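Local coordinates for protein laminin subunit ALPHA-1 (Mus musculus, PDB 2JD4) that forms part of the laminin-111 molecule of basement membranes and, through its terminal LG4-5 domain pair, probably attaches it to cell surfaces, at residues 81-86 and 92-97; 73-78 and 159-164. The protein carries 4 engineered substitutions. All blocks are in the same frame, centred on the assembly; numbering follows the deposited sequence.

Contact 1: 81-86 and 92-97; sequences LHFMFD and TKVSHP
F83 with V94 and F85 with T92 are the hydrogen-bonded pairs that join strands 81-86 and 92-95 into an antiparallel beta hairpin, with the two axes 4.7 Å apart. The hairpin lies at one edge of a sheet in the beta sandwich of a laminin G domain. F83 N meets V94 O at 2.8 Å in a nearly straight bond (172°). F83, F85, T92 and V94 turn inward, toward strands 116-121 and 124-130. F85 CG sits between its backbone N and carbonyl carbon (chi1 57°), and the far end of the ring leans back to strand 92-95. There T92 CB lies over one ring face, 4.0 Å from the centroid of F85, as a CH-pi contact. T92 OG1 accepts a hydrogen bond from V132 N. An alanine at F85 would take away the ring face on which T92 CB rests and would probably open a gap beside Y112 and A117. F83 and V94 run side by side, with F83 CD2 and V94 CG2 4.1 Å apart.

H82, M84, K93 and S95 occupy the other face. M84 bends at its end, and its methyl CE rests 3.7 Å from K93 CE. The extended K93 chain passes obliquely by the H82 ring. S95 OG reaches that ring at its edge, near its plane, and forms a bent hydrogen bond (132°) with H82 ND1 at 3.0 Å.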
loop_
_atom_site.group_PDB
_atom_site.type_symbol
_atom_site.label_atom_id
_atom_site.label_comp_id
_atom_site.label_asym_id
_atom_site.label_seq_id
_atom_site.Cartn_x
_atom_site.Cartn_y
_atom_site.Cartn_z
ATOM N N LEU A 81 -0.704 -16.574 5.949
ATOM C CA LEU A 81 -0.588 -16.328 7.384
ATOM C C LEU A 81 0.423 -17.158 8.172
ATOM O O LEU A 81 0.567 -18.364 7.954
ATOM C CB LEU A 81 -1.967 -16.483 8.032
ATOM C CG LEU A 81 -3.050 -15.520 7.537
ATOM C CD1 LEU A 81 -4.413 -15.903 8.120
ATOM C CD2 LEU A 81 -2.670 -14.103 7.935
ATOM N N HIS A 82 1.101 -16.489 9.106
ATOM C CA HIS A 82 2.095 -17.103 9.991
ATOM C C HIS A 82 1.846 -16.624 11.427
ATOM O O HIS A 82 1.792 -15.421 11.682
ATOM C CB HIS A 82 3.512 -16.703 9.559
ATOM C CG HIS A 82 3.854 -17.113 8.162
ATOM N ND1 HIS A 82 4.315 -18.373 7.847
ATOM C CD2 HIS A 82 3.768 -16.440 6.989
ATOM C CE1 HIS A 82 4.498 -18.460 6.541
ATOM N NE2 HIS A 82 4.172 -17.301 5.997
ATOM N N PHE A 83 1.698 -17.575 12.348
ATOM C CA PHE A 83 1.451 -17.299 13.766
ATOM C C PHE A 83 2.621 -17.837 14.582
ATOM O O PHE A 83 2.940 -19.023 14.494
ATOM C CB PHE A 83 0.137 -17.989 14.197
ATOM C CG PHE A 83 -0.094 -18.035 15.692
ATOM C CD1 PHE A 83 0.070 -16.902 16.487
ATOM C CD2 PHE A 83 -0.538 -19.214 16.299
ATOM C CE1 PHE A 83 -0.209 -16.939 17.871
ATOM C CE2 PHE A 83 -0.817 -19.260 17.669
ATOM C CZ PHE A 83 -0.654 -18.121 18.458
ATOM N N MET A 84 3.265 -16.977 15.364
ATOM C CA MET A 84 4.385 -17.430 16.187
ATOM C C MET A 84 4.471 -16.709 17.530
ATOM O O MET A 84 4.040 -15.559 17.676
ATOM C CB MET A 84 5.710 -17.269 15.428
ATOM C CG MET A 84 6.236 -15.847 15.330
ATOM S SD MET A 84 7.877 -15.790 14.536
ATOM C CE MET A 84 7.423 -15.972 12.811
ATOM N N PHE A 85 5.036 -17.398 18.513
ATOM C CA PHE A 85 5.192 -16.842 19.854
ATOM C C PHE A 85 6.384 -17.495 20.545
ATOM O O PHE A 85 6.845 -18.556 20.127
ATOM C CB PHE A 85 3.916 -17.079 20.676
ATOM C CG PHE A 85 3.518 -18.529 20.780
ATOM C CD1 PHE A 85 4.067 -19.352 21.759
ATOM C CD2 PHE A 85 2.610 -19.077 19.881
ATOM C CE1 PHE A 85 3.715 -20.709 21.840
ATOM C CE2 PHE A 85 2.253 -20.427 19.952
ATOM C CZ PHE A 85 2.809 -21.242 20.934
ATOM N N ASP A 86 6.878 -16.848 21.594
ATOM C CA ASP A 86 8.009 -17.359 22.369
ATOM C C ASP A 86 7.641 -17.148 23.832
ATOM O O ASP A 86 7.381 -16.018 24.250
ATOM C CB ASP A 86 9.284 -16.570 22.051
ATOM C CG ASP A 86 10.553 -17.267 22.536
ATOM O OD1 ASP A 86 10.529 -17.884 23.622
ATOM O OD2 ASP A 86 11.584 -17.178 21.834
ATOM N N THR A 92 7.762 -21.027 18.885
ATOM C CA THR A 92 6.865 -22.005 18.279
ATOM C C THR A 92 6.243 -21.283 17.083
ATOM O O THR A 92 5.850 -20.125 17.201
ATOM C CB THR A 92 5.740 -22.437 19.255
ATOM O OG1 THR A 92 6.309 -23.052 20.416
ATOM C CG2 THR A 92 4.805 -23.426 18.583
ATOM N N LYS A 93 6.162 -21.945 15.934
ATOM C CA LYS A 93 5.591 -21.317 14.746
ATOM C C LYS A 93 4.560 -22.190 14.048
ATOM O O LYS A 93 4.715 -23.406 13.970
ATOM C CB LYS A 93 6.704 -20.950 13.761
ATOM C CG LYS A 93 6.220 -20.264 12.494
ATOM C CD LYS A 93 7.387 -19.667 11.716
ATOM C CE LYS A 93 6.900 -18.856 10.522
ATOM N NZ LYS A 93 8.015 -18.126 9.858
ATOM N N VAL A 94 3.500 -21.562 13.547
ATOM C CA VAL A 94 2.442 -22.271 12.831
ATOM C C VAL A 94 2.128 -21.504 11.549
ATOM O O VAL A 94 2.118 -20.273 11.544
ATOM C CB VAL A 94 1.132 -22.346 13.649
ATOM C CG1 VAL A 94 0.215 -23.401 13.057
ATOM C CG2 VAL A 94 1.432 -22.628 15.113
ATOM N N SER A 95 1.873 -22.232 10.467
ATOM C CA SER A 95 1.543 -21.613 9.188
ATOM C C SER A 95 0.243 -22.205 8.668
ATOM O O SER A 95 -0.164 -23.289 9.083
ATOM C CB SER A 95 2.659 -21.852 8.164
ATOM O OG SER A 95 3.864 -21.214 8.556
ATOM N N HIS A 96 -0.415 -21.482 7.770
ATOM C CA HIS A 96 -1.662 -21.951 7.185
ATOM C C HIS A 96 -1.571 -21.734 5.676
ATOM O O HIS A 96 -1.077 -20.700 5.218
ATOM C CB HIS A 96 -2.842 -21.175 7.768
ATOM C CG HIS A 96 -4.175 -21.777 7.455
ATOM N ND1 HIS A 96 -4.945 -22.417 8.404
ATOM C CD2 HIS A 96 -4.872 -21.846 6.298
ATOM C CE1 HIS A 96 -6.059 -22.853 7.844
ATOM N NE2 HIS A 96 -6.039 -22.520 6.565
ATOM N N PRO A 97 -2.045 -22.709 4.884
ATOM C CA PRO A 97 -2.028 -22.665 3.417
ATOM C C PRO A 97 -2.960 -21.669 2.723
ATOM O O PRO A 97 -2.670 -21.220 1.617
ATOM C CB PRO A 97 -2.360 -24.104 3.036
ATOM C CG PRO A 97 -3.313 -24.502 4.115
ATOM C CD PRO A 97 -2.608 -23.989 5.353
HETATM O O HOH W 1 -2.696 -18.450 5.243
#

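Contact 2: 73-78 and 159-164; sequences TLQLQE and GTITHS
I161 CB lies over one face of the flat Q75 amide, 3.8 Å from Q75 NE2, and T73 CG2 of the same strand as Q75 lies over the other face. I161 O comes at the NE2 end, tilted 22° out of the Q75 amide plane toward the I161 CB side. Q75 NE2 gives a hydrogen bond to I161 O at 2.8 Å. The nitrogen comes from above the carbonyl plane of I161, 40° out of it, and does not use a lone pair direction. The bond is bent, with an N-H...O angle of 142°.

The Q75 chain is extended beyond CG. This carries the amide across from the strand to the loop. Q75 NE2 also hydrogen-bonds to I158 O, just before the loop segment. Two backbone acceptors thus hold the nitrogen end of a buried amide and should fix its rotation. The Q75 side chain also touches M84.

I161 is the centre of an inverse gamma turn, in which T162 N makes a weak hydrogen bond to T160 O. The CB of I161 points toward strand 73-77. The branch methyl CG2 of I161 sits 3.7 Å from L76 O. On the other branch, I161 CG1 comes within 4.1 Å of Q77 OE1, and the Q77 and I161 side chains cross at about a right angle. I161 also touches S57.

The arrangement joins a long loop, lying between strands 143-146 and 167-174, to the sheet of a laminin G beta sandwich. A strand glutamine grips the loop backbone, and a gamma turn presents its central isoleucine to that strand.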
loop_
_atom_site.group_PDB
_atom_site.type_symbol
_atom_site.label_atom_id
_atom_site.label_comp_id
_atom_site.label_asym_id
_atom_site.label_seq_id
_atom_site.Cartn_x
_atom_site.Cartn_y
_atom_site.Cartn_z
ATOM N N THR A 73 2.729 -13.003 17.784
ATOM C CA THR A 73 2.393 -12.176 16.631
ATOM C C THR A 73 1.760 -12.966 15.486
ATOM O O THR A 73 1.928 -14.187 15.380
ATOM C CB THR A 73 3.659 -11.446 16.102
ATOM O OG1 THR A 73 3.314 -10.606 14.995
ATOM C CG2 THR A 73 4.710 -12.456 15.653
ATOM N N LEU A 74 0.994 -12.258 14.658
ATOM C CA LEU A 74 0.347 -12.828 13.481
ATOM C C LEU A 74 0.745 -11.896 12.341
ATOM O O LEU A 74 0.454 -10.694 12.378
ATOM C CB LEU A 74 -1.181 -12.844 13.629
ATOM C CG LEU A 74 -1.954 -13.296 12.377
ATOM C CD1 LEU A 74 -1.684 -14.773 12.112
ATOM C CD2 LEU A 74 -3.448 -13.066 12.550
ATOM N N GLN A 75 1.427 -12.448 11.343
ATOM C CA GLN A 75 1.897 -11.670 10.197
ATOM C C GLN A 75 1.504 -12.326 8.884
ATOM O O GLN A 75 1.320 -13.542 8.815
ATOM C CB GLN A 75 3.426 -11.541 10.246
ATOM C CG GLN A 75 3.968 -10.827 11.470
ATOM C CD GLN A 75 5.429 -11.169 11.748
ATOM O OE1 GLN A 75 5.771 -12.332 11.942
ATOM N NE2 GLN A 75 6.291 -10.156 11.772
ATOM N N LEU A 76 1.362 -11.511 7.843
ATOM C CA LEU A 76 1.030 -12.016 6.521
ATOM C C LEU A 76 2.321 -11.933 5.716
ATOM O O LEU A 76 3.051 -10.948 5.817
ATOM C CB LEU A 76 -0.031 -11.148 5.849
ATOM C CG LEU A 76 -0.541 -11.689 4.509
ATOM C CD1 LEU A 76 -1.452 -12.898 4.770
ATOM C CD2 LEU A 76 -1.309 -10.598 3.764
ATOM N N GLN A 77 2.603 -12.967 4.930
ATOM C CA GLN A 77 3.810 -12.997 4.108
ATOM C C GLN A 77 3.537 -13.786 2.837
ATOM O O GLN A 77 3.060 -14.925 2.884
ATOM C CB GLN A 77 4.967 -13.635 4.875
ATOM C CG GLN A 77 6.253 -13.732 4.063
ATOM C CD GLN A 77 7.386 -14.384 4.833
ATOM O OE1 GLN A 77 8.017 -13.758 5.681
ATOM N NE2 GLN A 77 7.639 -15.655 4.545
ATOM N N GLU A 78 3.838 -13.170 1.697
ATOM C CA GLU A 78 3.598 -13.797 0.405
ATOM C C GLU A 78 2.139 -14.225 0.309
ATOM O O GLU A 78 1.819 -15.276 -0.244
ATOM C CB GLU A 78 4.526 -15.003 0.204
ATOM C CG GLU A 78 6.013 -14.635 0.191
ATOM C CD GLU A 78 6.923 -15.838 -0.040
ATOM O OE1 GLU A 78 6.830 -16.821 0.725
ATOM O OE2 GLU A 78 7.738 -15.794 -0.985
ATOM N N GLY A 159 11.277 -10.934 12.693
ATOM C CA GLY A 159 11.605 -10.742 11.289
ATOM C C GLY A 159 11.499 -9.326 10.759
ATOM O O GLY A 159 11.468 -8.358 11.524
ATOM N N THR A 160 11.441 -9.206 9.436
ATOM C CA THR A 160 11.361 -7.903 8.787
ATOM C C THR A 160 9.933 -7.433 8.522
ATOM O O THR A 160 9.734 -6.275 8.155
ATOM C CB THR A 160 12.094 -7.900 7.433
ATOM O OG1 THR A 160 11.492 -8.873 6.570
ATOM C CG2 THR A 160 13.572 -8.230 7.617
ATOM N N ILE A 161 8.951 -8.315 8.693
ATOM C CA ILE A 161 7.556 -7.939 8.444
ATOM C C ILE A 161 6.972 -7.212 9.654
ATOM O O ILE A 161 6.131 -7.747 10.381
ATOM C CB ILE A 161 6.674 -9.169 8.111
ATOM C CG1 ILE A 161 7.281 -9.958 6.945
ATOM C CG2 ILE A 161 5.261 -8.712 7.704
ATOM C CD1 ILE A 161 7.447 -9.162 5.672
ATOM N N THR A 162 7.430 -5.984 9.862
ATOM C CA THR A 162 6.967 -5.184 10.982
ATOM C C THR A 162 6.196 -3.941 10.537
ATOM O O THR A 162 5.812 -3.123 11.374
ATOM C CB THR A 162 8.144 -4.758 11.880
ATOM O OG1 THR A 162 9.137 -4.099 11.085
ATOM C CG2 THR A 162 8.772 -5.985 12.554
ATOM N N HIS A 163 5.979 -3.796 9.226
ATOM C CA HIS A 163 5.217 -2.656 8.707
ATOM C C HIS A 163 3.722 -2.953 8.824
ATOM O O HIS A 163 3.323 -4.103 8.984
ATOM C CB HIS A 163 5.571 -2.353 7.239
ATOM C CG HIS A 163 5.473 -3.536 6.327
ATOM N ND1 HIS A 163 6.452 -4.505 6.259
ATOM C CD2 HIS A 163 4.509 -3.914 5.455
ATOM C CE1 HIS A 163 6.095 -5.428 5.386
ATOM N NE2 HIS A 163 4.919 -5.095 4.883
ATOM N N SER A 164 2.905 -1.909 8.741
ATOM C CA SER A 164 1.452 -2.043 8.845
ATOM C C SER A 164 0.805 -2.789 7.675
ATOM O O SER A 164 1.126 -2.542 6.513
ATOM C CB SER A 164 0.826 -0.652 8.970
ATOM O OG SER A 164 -0.581 -0.735 9.001
#

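In the fold
Contacts 1 and 2 meet on neighbouring strands of one antiparallel sheet, 71-77 and 80-86, with their centres 11 Å apart. Two probable backbone hydrogen bonds join them: M84 O to T73 N at 2.9 Å and H82 N to Q75 O at 3.0 Å. Contact 1 adds strand 91-95 at the sheet edge. Contact 2 brings in the loop 159-164, and the chain between its segments contains the whole hairpin of contact 1. The same strands lead to the magnesium site of D70, L87, T137 and D139. D70 directly precedes strand 71-77, and L87 directly follows strand 80-86. The side chain of F85 in contact 1 is about 9 Å from the metal.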